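Uncharacterized protein (PDB 1ZBS) is uncharacterised but probably acts as an N-acetylglucosamine kinase, with the two-lobed fold of the sugar kinase, Hsp70 and actin superfamily. Local coordinates at residues A[34-38]-A[39-43]; A[43-46]-A[47-51]; A[63-67]-A[68-72]; A[76-79]-A[80-83]. One frame throughout, in Å; residues are numbered along the deposited sequence.

In the fold
Four local contacts follow one another along the N-terminal lobe. Interaction 1 begins the series where the loop after strand 21-29 enters helix 38-53 and caps it. Interaction 2 carries on along that helix, where one turn widens. The chain then runs through strand 62-67 into interaction 3, a tight turn at the strand's end, and the loop beyond leads to helix 75-85, which holds interaction 4. None nests within another; interactions 1 and 2 overlap at Thr43 and the others follow in series. Across space, the salt bridge Arg38-Glu80 ties interaction 1 to interaction 4, Leu45 packs from interaction 2 onto helix 75-85, and Phe65 joins interaction 3 to Leu78 and Leu82.

Interaction 1 (A[34-38]-A[39-43])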
loop_
_atom_site.group_PDB
_atom_site.type_symbol
_atom_site.label_atom_id
_atom_site.label_comp_id
_atom_site.label_asym_id
_atom_site.label_seq_id
_atom_site.Cartn_x
_atom_site.Cartn_y
_atom_site.Cartn_z
ATOM N N PHE A 34 -21.244 0.651 -3.013
ATOM C CA PHE A 34 -20.206 0.433 -4.018
ATOM C C PHE A 34 -19.356 -0.784 -3.694
ATOM O O PHE A 34 -18.855 -1.463 -4.591
ATOM C CB PHE A 34 -19.284 1.650 -4.120
ATOM C CG PHE A 34 -18.337 1.597 -5.288
ATOM C CD1 PHE A 34 -17.014 2.010 -5.152
ATOM C CD2 PHE A 34 -18.775 1.154 -6.533
ATOM C CE1 PHE A 34 -16.140 1.987 -6.243
ATOM C CE2 PHE A 34 -17.915 1.126 -7.630
ATOM C CZ PHE A 34 -16.592 1.543 -7.484
ATOM N N GLN A 35 -19.199 -1.048 -2.403
ATOM C CA GLN A 35 -18.393 -2.164 -1.937
ATOM C C GLN A 35 -19.226 -3.434 -1.835
ATOM O O GLN A 35 -18.731 -4.530 -2.099
ATOM C CB GLN A 35 -17.789 -1.812 -0.576
ATOM C CG GLN A 35 -16.439 -2.444 -0.296
ATOM C CD GLN A 35 -15.568 -1.558 0.578
ATOM O OE1 GLN A 35 -15.172 -0.462 0.174
ATOM N NE2 GLN A 35 -15.278 -2.023 1.784
ATOM N N GLN A 36 -20.494 -3.276 -1.460
ATOM C CA GLN A 36 -21.421 -4.400 -1.319
ATOM C C GLN A 36 -22.501 -4.323 -2.396
ATOM O O GLN A 36 -22.554 -3.355 -3.155
ATOM C CB GLN A 36 -22.061 -4.382 0.075
ATOM C CG GLN A 36 -21.082 -4.656 1.214
ATOM C CD GLN A 36 -21.612 -4.212 2.566
ATOM O OE1 GLN A 36 -21.794 -3.017 2.812
ATOM N NE2 GLN A 36 -21.863 -5.172 3.449
ATOM N N ASP A 37 -23.358 -5.342 -2.465
ATOM C CA ASP A 37 -24.424 -5.365 -3.463
ATOM C C ASP A 37 -25.833 -5.424 -2.868
ATOM O O ASP A 37 -26.014 -5.378 -1.653
ATOM C CB ASP A 37 -24.222 -6.538 -4.433
ATOM C CG ASP A 37 -24.420 -7.889 -3.776
ATOM O OD1 ASP A 37 -24.147 -8.911 -4.438
ATOM O OD2 ASP A 37 -24.851 -7.939 -2.606
ATOM N N ARG A 38 -26.821 -5.539 -3.749
ATOM C CA ARG A 38 -28.230 -5.567 -3.370
ATOM C C ARG A 38 -28.603 -6.342 -2.099
ATOM O O ARG A 38 -28.949 -5.738 -1.074
ATOM C CB ARG A 38 -29.061 -6.095 -4.540
ATOM C CG ARG A 38 -30.572 -5.990 -4.349
ATOM C CD ARG A 38 -31.101 -4.577 -4.612
ATOM N NE ARG A 38 -30.828 -4.132 -5.985
ATOM C CZ ARG A 38 -31.380 -3.063 -6.556
ATOM N NH1 ARG A 38 -31.066 -2.746 -7.803
ATOM N NH2 ARG A 38 -32.256 -2.321 -5.882
ATOM N N ASN A 39 -28.532 -7.671 -2.152
ATOM C CA ASN A 39 -28.928 -8.481 -1.008
ATOM C C ASN A 39 -27.886 -8.723 0.082
ATOM O O ASN A 39 -28.240 -9.077 1.217
ATOM C CB ASN A 39 -29.525 -9.825 -1.488
ATOM C CG ASN A 39 -28.540 -10.667 -2.291
ATOM O OD1 ASN A 39 -27.509 -11.113 -1.769
ATOM N ND2 ASN A 39 -28.855 -10.893 -3.568
ATOM N N GLU A 40 -26.609 -8.526 -0.221
ATOM C CA GLU A 40 -25.597 -8.738 0.814
ATOM C C GLU A 40 -25.667 -7.576 1.805
ATOM O O GLU A 40 -25.029 -7.607 2.856
ATOM C CB GLU A 40 -24.191 -8.852 0.211
ATOM C CG GLU A 40 -23.502 -7.542 -0.083
ATOM C CD GLU A 40 -22.016 -7.729 -0.336
ATOM O OE1 GLU A 40 -21.320 -8.244 0.576
ATOM O OE2 GLU A 40 -21.544 -7.371 -1.447
ATOM N N ILE A 41 -26.447 -6.553 1.454
ATOM C CA ILE A 41 -26.649 -5.394 2.328
ATOM C C ILE A 41 -28.130 -5.351 2.702
ATOM O O ILE A 41 -28.538 -4.663 3.644
ATOM C CB ILE A 41 -26.272 -4.050 1.629
ATOM C CG1 ILE A 41 -26.308 -2.914 2.657
ATOM C CG2 ILE A 41 -27.269 -3.726 0.511
ATOM C CD1 ILE A 41 -25.528 -3.227 3.936
ATOM N N ASP A 42 -28.927 -6.105 1.946
ATOM C CA ASP A 42 -30.372 -6.196 2.156
ATOM C C ASP A 42 -30.590 -7.055 3.395
ATOM O O ASP A 42 -31.684 -7.103 3.963
ATOM C CB ASP A 42 -31.023 -6.877 0.951
ATOM C CG ASP A 42 -32.402 -6.350 0.655
ATOM O OD1 ASP A 42 -32.527 -5.160 0.282
ATOM O OD2 ASP A 42 -33.373 -7.128 0.795
ATOM N N THR A 43 -29.528 -7.744 3.795
ATOM C CA THR A 43 -29.571 -8.604 4.959
ATOM C C THR A 43 -29.200 -7.829 6.213
ATOM O O THR A 43 -29.783 -8.036 7.285
ATOM C CB THR A 43 -28.615 -9.803 4.794
ATOM O OG1 THR A 43 -28.211 -10.277 6.089
ATOM C CG2 THR A 43 -27.394 -9.397 3.984
#
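Asp37 and Glu40 reach for each other's backbone in a capping box, a worked case of how a chain begins a helix when its first N-H groups lack carbonyl partners from a preceding turn. Glu40 N donates to Asp37 OD2 over 3.0 Å, at 150° about the hydrogen, although OD2 is modelled too close to Glu40 CG, which leaves its position, and the bond it makes, doubtful. In return Asp37 N makes a weak, bent bond to Glu40 OE2 at 2.9 Å. Both side chains start out between their own backbone N and carbonyl carbon, with chi1 68° for Asp37 and 83° for Glu40; this sends Asp37 OD2 forward to Glu40 N and turns the Glu40 chain back toward Asp37 N. The two cross at about a right angle, their carboxylate planes steeply inclined.

Behind the box, the extended Glu40 chain runs past Gln36, whose CB lies 3.4 Å from Glu40 CD. The far end of Gln36 goes another way, OE1 accepting from Asn32 N, while Ile41 CD1 approaches that same OE1 to 3.9 Å. Ile41 also lays its CG2 against Asp37 O, at 3.0 Å, and packs on Ile31 in the preceding loop. Farther out, Arg38 touches Met77 and forms a salt bridge with Glu80, both on helix 75-85.

As modelled, with OD2 less surely placed, two carboxylate oxygens stand close and would probably repel. If so, the partial positive charge at the amino end of helix 38-53 may offset part of that repulsion.

Interaction 2 (A[43-46]-A[47-51])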
loop_
_atom_site.group_PDB
_atom_site.type_symbol
_atom_site.label_atom_id
_atom_site.label_comp_id
_atom_site.label_asym_id
_atom_site.label_seq_id
_atom_site.Cartn_x
_atom_site.Cartn_y
_atom_site.Cartn_z
ATOM N N THR A 43 -29.528 -7.744 3.795
ATOM C CA THR A 43 -29.571 -8.604 4.959
ATOM C C THR A 43 -29.200 -7.829 6.213
ATOM O O THR A 43 -29.783 -8.036 7.285
ATOM C CB THR A 43 -28.615 -9.803 4.794
ATOM O OG1 THR A 43 -28.211 -10.277 6.089
ATOM C CG2 THR A 43 -27.394 -9.397 3.984
ATOM N N ALA A 44 -28.233 -6.930 6.075
ATOM C CA ALA A 44 -27.791 -6.113 7.204
ATOM C C ALA A 44 -28.893 -5.139 7.611
ATOM O O ALA A 44 -29.072 -4.837 8.794
ATOM C CB ALA A 44 -26.532 -5.344 6.829
ATOM N N LEU A 45 -29.632 -4.657 6.618
ATOM C CA LEU A 45 -30.717 -3.718 6.860
ATOM C C LEU A 45 -31.804 -4.300 7.758
ATOM O O LEU A 45 -32.212 -3.669 8.734
ATOM C CB LEU A 45 -31.334 -3.266 5.532
ATOM C CG LEU A 45 -30.945 -1.883 5.002
ATOM C CD1 LEU A 45 -29.438 -1.723 5.014
ATOM C CD2 LEU A 45 -31.490 -1.707 3.584
ATOM N N ARG A 46 -32.261 -5.508 7.443
ATOM C CA ARG A 46 -33.321 -6.123 8.231
ATOM C C ARG A 46 -32.882 -7.136 9.276
ATOM O O ARG A 46 -33.682 -7.961 9.717
ATOM C CB ARG A 46 -34.370 -6.745 7.298
ATOM C CG ARG A 46 -33.838 -7.725 6.265
ATOM C CD ARG A 46 -34.729 -7.683 5.027
ATOM N NE ARG A 46 -34.426 -8.721 4.046
ATOM C CZ ARG A 46 -34.940 -8.753 2.818
ATOM N NH1 ARG A 46 -34.620 -9.736 1.986
ATOM N NH2 ARG A 46 -35.762 -7.794 2.412
ATOM N N SER A 47 -31.618 -7.072 9.682
ATOM C CA SER A 47 -31.098 -7.983 10.699
ATOM C C SER A 47 -30.299 -7.173 11.707
ATOM O O SER A 47 -30.031 -7.628 12.820
ATOM C CB SER A 47 -30.192 -9.045 10.070
ATOM O OG SER A 47 -28.955 -8.485 9.665
ATOM N N GLU A 48 -29.929 -5.959 11.305
ATOM C CA GLU A 48 -29.157 -5.070 12.160
ATOM C C GLU A 48 -29.851 -3.726 12.332
ATOM O O GLU A 48 -29.888 -3.174 13.432
ATOM C CB GLU A 48 -27.762 -4.849 11.564
ATOM C CG GLU A 48 -26.966 -6.129 11.335
ATOM C CD GLU A 48 -25.566 -5.869 10.794
ATOM O OE1 GLU A 48 -24.740 -5.274 11.518
ATOM O OE2 GLU A 48 -25.294 -6.260 9.641
ATOM N N VAL A 49 -30.403 -3.200 11.246
ATOM C CA VAL A 49 -31.067 -1.906 11.305
ATOM C C VAL A 49 -32.500 -1.993 11.813
ATOM O O VAL A 49 -32.851 -1.339 12.794
ATOM C CB VAL A 49 -31.077 -1.213 9.924
ATOM C CG1 VAL A 49 -31.511 0.233 10.080
ATOM C CG2 VAL A 49 -29.701 -1.297 9.282
ATOM N N LEU A 50 -33.324 -2.795 11.146
ATOM C CA LEU A 50 -34.724 -2.951 11.536
ATOM C C LEU A 50 -34.918 -3.357 12.990
ATOM O O LEU A 50 -35.724 -2.767 13.696
ATOM C CB LEU A 50 -35.423 -3.974 10.637
ATOM C CG LEU A 50 -36.482 -3.431 9.671
ATOM C CD1 LEU A 50 -37.095 -4.595 8.915
ATOM C CD2 LEU A 50 -37.560 -2.662 10.431
ATOM N N PRO A 51 -34.189 -4.381 13.454
ATOM C CA PRO A 51 -34.338 -4.811 14.849
ATOM C C PRO A 51 -33.900 -3.759 15.868
ATOM O O PRO A 51 -34.269 -3.827 17.042
ATOM C CB PRO A 51 -33.487 -6.080 14.911
ATOM C CG PRO A 51 -32.420 -5.820 13.890
ATOM C CD PRO A 51 -33.221 -5.238 12.745
#
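Ser47 turns its hydroxyl back on the carbonyl of Thr43, four residues earlier, and so takes up an acceptor that its own backbone N-H does not bond. Ser47 OG donates to Thr43 O over 2.6 Å, from a position tilted 34° out of the carbonyl plane. The torsion explains the reach: with chi1 72°, OG lies between the backbone N and the carbonyl carbon, directed down the helix toward the earlier turn.

Among the backbone bonds, Ala44 O is gripped twice, by Glu48 N at 2.9 Å and by Val49 N at 3.2 Å. The second donor lies in the carbonyl plane, whereas the first is tilted from it. Leu50 N then reaches Leu45 O over 2.8 Å, at 161° about the hydrogen. Steps of five residues in place of four mark a wider pi-type turn in helix 38-53, with a kink where Ser47 N lacks a bond to the preceding turn.

Apolar contacts are looser. Leu45 CD1 and Val49 CG2 meet at 4.3 Å, and Leu50 CD1 rests 3.8 Å from Arg46 CB, alongside the root of the arginine. Leu45, Val49 and Leu50 all press on Met85 of helix 75-85, so this face joins the two helices.

Charged groups border the turn. Arg46 runs extended to a salt bridge with Asp42, while Glu48 sends OE1 to a weak bond with Thr28. A hydroxyl thus stands in for a main-chain donor at the kink, and the irregular turn leaves neither Thr43 O nor Ala44 O without a partner.

Interaction 3 (A[63-67]-A[68-72])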
loop_
_atom_site.group_PDB
_atom_site.type_symbol
_atom_site.label_atom_id
_atom_site.label_comp_id
_atom_site.label_asym_id
_atom_site.label_seq_id
_atom_site.Cartn_x
_atom_site.Cartn_y
_atom_site.Cartn_z
ATOM N N VAL A 63 -35.834 9.356 5.985
ATOM C CA VAL A 63 -34.537 8.770 6.307
ATOM C C VAL A 63 -33.455 9.433 5.451
ATOM O O VAL A 63 -33.630 9.637 4.244
ATOM C CB VAL A 63 -34.543 7.226 6.072
ATOM C CG1 VAL A 63 -35.392 6.885 4.872
ATOM C CG2 VAL A 63 -33.121 6.723 5.850
ATOM N N TYR A 64 -32.349 9.778 6.105
ATOM C CA TYR A 64 -31.206 10.420 5.460
ATOM C C TYR A 64 -29.953 9.593 5.763
ATOM O O TYR A 64 -29.518 9.481 6.915
ATOM C CB TYR A 64 -31.018 11.855 5.976
ATOM C CG TYR A 64 -32.249 12.726 5.867
ATOM C CD1 TYR A 64 -33.120 12.877 6.945
ATOM C CD2 TYR A 64 -32.539 13.410 4.687
ATOM C CE1 TYR A 64 -34.251 13.696 6.855
ATOM C CE2 TYR A 64 -33.662 14.226 4.582
ATOM C CZ TYR A 64 -34.515 14.370 5.671
ATOM O OH TYR A 64 -35.614 15.201 5.573
ATOM N N PHE A 65 -29.388 9.009 4.714
ATOM C CA PHE A 65 -28.214 8.167 4.838
ATOM C C PHE A 65 -26.981 8.804 4.220
ATOM O O PHE A 65 -27.030 9.345 3.116
ATOM C CB PHE A 65 -28.486 6.811 4.185
ATOM C CG PHE A 65 -27.408 5.800 4.418
ATOM C CD1 PHE A 65 -26.306 5.729 3.569
ATOM C CD2 PHE A 65 -27.479 4.941 5.511
ATOM C CE1 PHE A 65 -25.287 4.816 3.808
ATOM C CE2 PHE A 65 -26.465 4.022 5.763
ATOM C CZ PHE A 65 -25.367 3.958 4.910
ATOM N N TYR A 66 -25.880 8.737 4.954
ATOM C CA TYR A 66 -24.608 9.278 4.509
ATOM C C TYR A 66 -23.566 8.184 4.686
ATOM O O TYR A 66 -23.402 7.646 5.784
ATOM C CB TYR A 66 -24.233 10.490 5.357
ATOM C CG TYR A 66 -25.169 11.663 5.194
ATOM C CD1 TYR A 66 -25.138 12.442 4.040
ATOM C CD2 TYR A 66 -26.087 11.994 6.195
ATOM C CE1 TYR A 66 -25.992 13.529 3.883
ATOM C CE2 TYR A 66 -26.950 13.081 6.048
ATOM C CZ TYR A 66 -26.893 13.845 4.885
ATOM O OH TYR A 66 -27.725 14.923 4.727
ATOM N N GLY A 67 -22.866 7.843 3.610
ATOM C CA GLY A 67 -21.852 6.806 3.707
ATOM C C GLY A 67 -20.868 6.792 2.558
ATOM O O GLY A 67 -21.201 7.187 1.439
ATOM N N ALA A 68 -19.649 6.339 2.832
ATOM C CA ALA A 68 -18.621 6.267 1.801
ATOM C C ALA A 68 -19.004 5.175 0.806
ATOM O O ALA A 68 -19.327 4.057 1.201
ATOM C CB ALA A 68 -17.267 5.954 2.429
ATOM N N GLY A 69 -18.976 5.507 -0.481
ATOM C CA GLY A 69 -19.330 4.542 -1.507
ATOM C C GLY A 69 -20.691 4.860 -2.099
ATOM O O GLY A 69 -21.120 4.262 -3.087
ATOM N N CYS A 70 -21.376 5.815 -1.488
ATOM C CA CYS A 70 -22.684 6.204 -1.969
ATOM C C CYS A 70 -22.560 7.113 -3.180
ATOM O O CYS A 70 -23.117 8.211 -3.228
ATOM C CB CYS A 70 -23.477 6.875 -0.852
ATOM S SG CYS A 70 -24.007 5.687 0.398
ATOM N N THR A 71 -21.805 6.634 -4.161
ATOM C CA THR A 71 -21.595 7.364 -5.398
ATOM C C THR A 71 -22.947 7.694 -6.020
ATOM O O THR A 71 -23.929 6.984 -5.807
ATOM C CB THR A 71 -20.774 6.518 -6.386
ATOM O OG1 THR A 71 -21.028 6.961 -7.725
ATOM C CG2 THR A 71 -21.138 5.050 -6.253
ATOM N N PRO A 72 -23.017 8.782 -6.797
ATOM C CA PRO A 72 -24.277 9.173 -7.436
ATOM C C PRO A 72 -24.768 8.135 -8.448
ATOM O O PRO A 72 -25.787 8.333 -9.108
ATOM C CB PRO A 72 -23.930 10.511 -8.089
ATOM C CG PRO A 72 -22.467 10.365 -8.399
ATOM C CD PRO A 72 -21.939 9.727 -7.139
#
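With CG of Phe65 opposite its own backbone N (chi1 -172°) and SG of Cys70 opposite its carbonyl carbon (chi1 -72°), the ring and the sulfur meet beside the glycine that links strand to turn. SG comes to the ring's edge, near its plane, and is 3.7 Å from Phe65 CE1, the nearest ring atom. This is a sulfur-aromatic contact made at the rim, where the ring's C-H groups carry slight positive charge and would probably suit the polarisable sulfur.

Gly67 lies beside this contact. Having no side chain, it lets the ring edge lie close to the backbone. Gly67 O lies beside the sulfur as well, 3.3 Å from Cys70 SG, and accepts from Cys70 N at 3.2 Å with a fairly straight 151° about the hydrogen. The donor stands above the carbonyl plane.

That bond closes a type II beta turn from Gly67 to Cys70, which ends strand 62-67 and starts the loop to helix 75-85 in a beta-alpha-beta unit. The strand lies between 2-7 and 91-95 in a mixed five-stranded sheet, the kind of core expected of this superfamily. Gly69 takes the third place of the turn, the one with positive phi. Cys70 is itself the centre of an inverse gamma turn.

Outside the turn, Phe65 packs against Leu78 and Leu82 of helix 75-85 as well as Ile31, while Cys70 touches Val94 and Pro33.

Interaction 4 (A[76-79]-A[80-83]); sequences PMLN and EALD
Leu82 leans back on Leu78 one turn earlier, and its path from the backbone outward shows how a helix packs a leucine against itself. Its CB lies 3.3 Å from Leu78 O, the carbonyl to which Leu82 N is already bonded at 2.8 Å, with 165° about the hydrogen. CG comes still nearer that oxygen, at 3.2 Å. At the tip CD1 meets Leu78 CG at 3.9 Å, and the two side chains cross obliquely. The torsion is what sends the branch backward: chi1 of -75° puts CG opposite the carbonyl carbon and beside the backbone N. Leu78 instead has CG opposite its own N, and its CD1 passes Ala81 CB at 4.4 Å.

The other face is polar. Glu80 lies back over the first turn, its CG 3.1 Å from Pro76 O, while OE2 stands close to that oxygen without a bond, both being acceptors. The carboxylate has its partner in Arg38 of helix 38-53. Backbone bonds from Ala81 N to Met77 O, at 3.1 Å, and from Asp83 N to Asn79 O, at 2.9 Å, keep the i to i+4 pattern regular.

Ala81 fits against Asp42 and Leu45 of helix 38-53, while Leu78 packs on Val94 and Leu82 on Ile92, both of strand 91-95. Such an amphipathic helix, its leucine face laid over the sheet, is the helical link of a right-handed beta-alpha-beta crossover, here from strand 62-67 to strand 91-95.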
loop_
_atom_site.group_PDB
_atom_site.type_symbol
_atom_site.label_atom_id
_atom_site.label_comp_id
_atom_site.label_asym_id
_atom_site.label_seq_id
_atom_site.Cartn_x
_atom_site.Cartn_y
_atom_site.Cartn_z
ATOM N N PRO A 76 -28.760 5.105 -5.676
ATOM C CA PRO A 76 -30.141 4.661 -5.900
ATOM C C PRO A 76 -30.385 3.186 -5.611
ATOM O O PRO A 76 -31.512 2.710 -5.693
ATOM C CB PRO A 76 -30.379 5.004 -7.370
ATOM C CG PRO A 76 -29.019 4.868 -7.971
ATOM C CD PRO A 76 -28.159 5.565 -6.942
HETATM N N MSE A 77 -29.327 2.466 -5.272
HETATM C CA MSE A 77 -29.453 1.053 -4.977
HETATM C C MSE A 77 -29.769 0.897 -3.489
HETATM O O MSE A 77 -30.660 0.140 -3.100
HETATM C CB MSE A 77 -28.152 0.336 -5.364
HETATM C CG MSE A 77 -28.178 -1.178 -5.241
HETATM SE SE MSE A 77 -27.971 -1.794 -3.412
HETATM C CE MSE A 77 -26.055 -2.119 -3.415
ATOM N N LEU A 78 -29.044 1.628 -2.653
ATOM C CA LEU A 78 -29.279 1.568 -1.217
ATOM C C LEU A 78 -30.621 2.222 -0.927
ATOM O O LEU A 78 -31.295 1.879 0.041
ATOM C CB LEU A 78 -28.166 2.303 -0.471
ATOM C CG LEU A 78 -28.227 2.287 1.057
ATOM C CD1 LEU A 78 -28.375 0.868 1.578
ATOM C CD2 LEU A 78 -26.956 2.933 1.587
ATOM N N ASN A 79 -31.000 3.167 -1.782
ATOM C CA ASN A 79 -32.267 3.871 -1.637
ATOM C C ASN A 79 -33.401 2.858 -1.789
ATOM O O ASN A 79 -34.393 2.914 -1.064
ATOM C CB ASN A 79 -32.379 4.972 -2.699
ATOM C CG ASN A 79 -33.643 5.806 -2.552
ATOM O OD1 ASN A 79 -34.758 5.286 -2.603
ATOM N ND2 ASN A 79 -33.472 7.112 -2.376
ATOM N N GLU A 80 -33.244 1.924 -2.722
ATOM C CA GLU A 80 -34.255 0.898 -2.950
ATOM C C GLU A 80 -34.310 -0.081 -1.786
ATOM O O GLU A 80 -35.393 -0.485 -1.359
ATOM C CB GLU A 80 -33.961 0.132 -4.239
ATOM C CG GLU A 80 -34.056 0.978 -5.492
ATOM C CD GLU A 80 -33.843 0.165 -6.752
ATOM O OE1 GLU A 80 -34.584 -0.823 -6.949
ATOM O OE2 GLU A 80 -32.935 0.512 -7.544
ATOM N N ALA A 81 -33.139 -0.459 -1.283
ATOM C CA ALA A 81 -33.028 -1.386 -0.160
ATOM C C ALA A 81 -33.658 -0.778 1.087
ATOM O O ALA A 81 -34.411 -1.443 1.799
ATOM C CB ALA A 81 -31.557 -1.708 0.103
ATOM N N LEU A 82 -33.334 0.484 1.349
ATOM C CA LEU A 82 -33.877 1.199 2.502
ATOM C C LEU A 82 -35.379 1.352 2.334
ATOM O O LEU A 82 -36.147 1.126 3.268
ATOM C CB LEU A 82 -33.243 2.586 2.620
ATOM C CG LEU A 82 -31.805 2.675 3.141
ATOM C CD1 LEU A 82 -31.241 4.051 2.828
ATOM C CD2 LEU A 82 -31.774 2.401 4.640
ATOM N N ASP A 83 -35.794 1.736 1.133
ATOM C CA ASP A 83 -37.205 1.920 0.858
ATOM C C ASP A 83 -38.002 0.631 1.100
ATOM O O ASP A 83 -39.196 0.683 1.383
ATOM C CB ASP A 83 -37.398 2.423 -0.575
ATOM C CG ASP A 83 -38.823 2.867 -0.847
ATOM O OD1 ASP A 83 -39.668 1.993 -1.134
ATOM O OD2 ASP A 83 -39.096 4.090 -0.761
#